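Local coordinates for VP2 (Primate bocaparvovirus 1, PDB 7L0W), which self-assembles in sixty copies into the icosahedral T=1 capsid, about 26 nm across, that forms the shell of this parvovirus, at residues E164-D169 and T296-G301. Numbering follows the deposited sequence.
Sequences ENELAD and THINTG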
loop_
_atom_site.group_PDB
_atom_site.type_symbol
_atom_site.label_atom_id
_atom_site.label_comp_id
_atom_site.label_asym_id
_atom_site.label_seq_id
_atom_site.Cartn_x
_atom_site.Cartn_y
_atom_site.Cartn_z
ATOM N N GLU A 164 15.094 -18.828 111.575
ATOM C CA GLU A 164 14.688 -18.255 112.847
ATOM C C GLU A 164 15.399 -18.984 113.973
ATOM O O GLU A 164 15.314 -20.207 114.085
ATOM C CB GLU A 164 13.180 -18.334 113.022
ATOM C CG GLU A 164 12.699 -17.630 114.265
ATOM C CD GLU A 164 11.195 -17.606 114.363
ATOM O OE1 GLU A 164 10.536 -18.180 113.472
ATOM O OE2 GLU A 164 10.669 -17.019 115.333
ATOM N N ASN A 165 16.100 -18.224 114.813
ATOM C CA ASN A 165 17.108 -18.824 115.678
ATOM C C ASN A 165 16.491 -19.744 116.722
ATOM O O ASN A 165 16.915 -20.894 116.865
ATOM C CB ASN A 165 17.934 -17.733 116.348
ATOM C CG ASN A 165 19.161 -18.275 117.023
ATOM O OD1 ASN A 165 19.723 -19.281 116.594
ATOM N ND2 ASN A 165 19.590 -17.616 118.087
ATOM N N GLU A 166 15.502 -19.260 117.472
ATOM C CA GLU A 166 14.965 -20.067 118.561
ATOM C C GLU A 166 14.316 -21.338 118.036
ATOM O O GLU A 166 14.239 -22.348 118.746
ATOM C CB GLU A 166 13.972 -19.255 119.387
ATOM C CG GLU A 166 13.447 -20.001 120.597
ATOM C CD GLU A 166 14.524 -20.292 121.627
ATOM O OE1 GLU A 166 15.587 -19.641 121.591
ATOM O OE2 GLU A 166 14.317 -21.191 122.464
ATOM N N LEU A 167 13.848 -21.312 116.793
ATOM C CA LEU A 167 13.377 -22.537 116.162
ATOM C C LEU A 167 14.524 -23.515 115.967
ATOM O O LEU A 167 14.342 -24.729 116.068
ATOM C CB LEU A 167 12.712 -22.213 114.828
ATOM C CG LEU A 167 11.223 -21.891 114.869
ATOM C CD1 LEU A 167 10.498 -23.046 115.490
ATOM C CD2 LEU A 167 10.957 -20.639 115.655
ATOM N N ALA A 168 15.710 -22.996 115.671
ATOM C CA ALA A 168 16.937 -23.760 115.445
ATOM C C ALA A 168 17.804 -23.844 116.696
ATOM O O ALA A 168 18.956 -24.253 116.638
ATOM C CB ALA A 168 17.715 -23.141 114.295
ATOM N N ASP A 169 17.258 -23.400 117.829
ATOM C CA ASP A 169 18.067 -23.049 118.995
ATOM C C ASP A 169 18.995 -24.185 119.430
ATOM O O ASP A 169 20.015 -23.939 120.080
ATOM C CB ASP A 169 17.137 -22.644 120.142
ATOM C CG ASP A 169 17.861 -21.949 121.279
ATOM O OD1 ASP A 169 19.059 -21.644 121.126
ATOM O OD2 ASP A 169 17.230 -21.708 122.331
ATOM N N THR A 296 8.882 -28.248 118.063
ATOM C CA THR A 296 10.052 -27.443 118.367
ATOM C C THR A 296 10.026 -27.009 119.825
ATOM O O THR A 296 8.987 -27.043 120.491
ATOM C CB THR A 296 10.121 -26.218 117.462
ATOM O OG1 THR A 296 11.382 -25.568 117.641
ATOM C CG2 THR A 296 9.028 -25.257 117.821
ATOM N N HIS A 297 11.188 -26.611 120.326
ATOM C CA HIS A 297 11.361 -26.266 121.728
ATOM C C HIS A 297 11.698 -24.788 121.848
ATOM O O HIS A 297 12.666 -24.317 121.243
ATOM C CB HIS A 297 12.453 -27.124 122.359
ATOM C CG HIS A 297 12.587 -26.937 123.836
ATOM N ND1 HIS A 297 13.311 -25.905 124.391
ATOM C CD2 HIS A 297 12.081 -27.643 124.872
ATOM C CE1 HIS A 297 13.252 -25.988 125.707
ATOM N NE2 HIS A 297 12.511 -27.034 126.025
ATOM N N ILE A 298 10.899 -24.059 122.625
ATOM C CA ILE A 298 11.188 -22.658 122.901
ATOM C C ILE A 298 11.288 -22.449 124.403
ATOM O O ILE A 298 10.290 -22.544 125.123
ATOM C CB ILE A 298 10.123 -21.729 122.299
ATOM C CG1 ILE A 298 10.162 -21.776 120.776
ATOM C CG2 ILE A 298 10.341 -20.324 122.777
ATOM C CD1 ILE A 298 9.106 -22.641 120.190
ATOM N N ASN A 299 12.494 -22.153 124.884
ATOM C CA ASN A 299 12.683 -21.962 126.316
ATOM C C ASN A 299 12.305 -20.551 126.755
ATOM O O ASN A 299 11.675 -20.368 127.804
ATOM C CB ASN A 299 14.124 -22.299 126.695
ATOM C CG ASN A 299 15.140 -21.520 125.892
ATOM O OD1 ASN A 299 14.913 -20.372 125.517
ATOM N ND2 ASN A 299 16.272 -22.150 125.613
ATOM N N THR A 300 12.676 -19.542 125.969
ATOM C CA THR A 300 12.493 -18.162 126.408
ATOM C C THR A 300 11.047 -17.706 126.234
ATOM O O THR A 300 10.494 -17.010 127.093
ATOM C CB THR A 300 13.459 -17.239 125.659
ATOM O OG1 THR A 300 13.339 -15.904 126.164
ATOM C CG2 THR A 300 13.198 -17.251 124.157
ATOM N N GLY A 301 10.419 -18.093 125.133
ATOM C CA GLY A 301 9.064 -17.674 124.855
ATOM C C GLY A 301 8.953 -16.178 124.640
ATOM O O GLY A 301 9.937 -15.443 124.553
#
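Glu166 reaches across to the 296-301 segment and accepts a hydrogen bond from the backbone of Asn299. Asn299 N donates to Glu166 OE2 over 3.2 Å, with an N-H...O angle of 153°; the donor meets the anti side of the oxygen and stands 30° out of the carboxylate plane. Glu166 CG is anti to the backbone N (chi1 -176°), and a bend at chi2 brings the carboxylate to the Asn299 amide N-H. Glutamate suits the place because its methylenes can lie against a hydrophobic neighbour while its end accepts a bond: Glu166 CG rests on Ile298, 3.7 Å from CG1, with CG2 on the same methylene. The beta-branched isoleucine thus offers two carbons to one methylene, and Thr300 CG2 comes near the carboxylate carbon. The amide of Asn299 is turned well away from the plane of this carboxylate, and its ND2 lies 3.4 Å from Asp169 OD2, where the two flat groups stand almost perpendicular; asparagine can present an NH2 group to this acidic side.

Both segments lie in extended loops inserted between the strands of the jelly-roll core, as in parvovirus capsid proteins: 164-169 follows strand 152-160 and precedes helix 179-186, while 296-301 is irregular chain between strands 287-291 and 307-309. Asp171 adds a third carboxylate beside Glu166 and Asp169 and is hydrogen-bonded to His297 ND1. Such clustering might favour protonation of one of the acids, although His297, if charged, would offset this.

Next to Glu166, Leu167 sets its CD1 methyl against Thr296, crossing that side chain at about a right angle and lying 3.5 Å from CG2. Threonine supplies a methyl for this contact, and leucine has the reach to touch it while also packing on Pro293 and on Leu184 of helix 179-186.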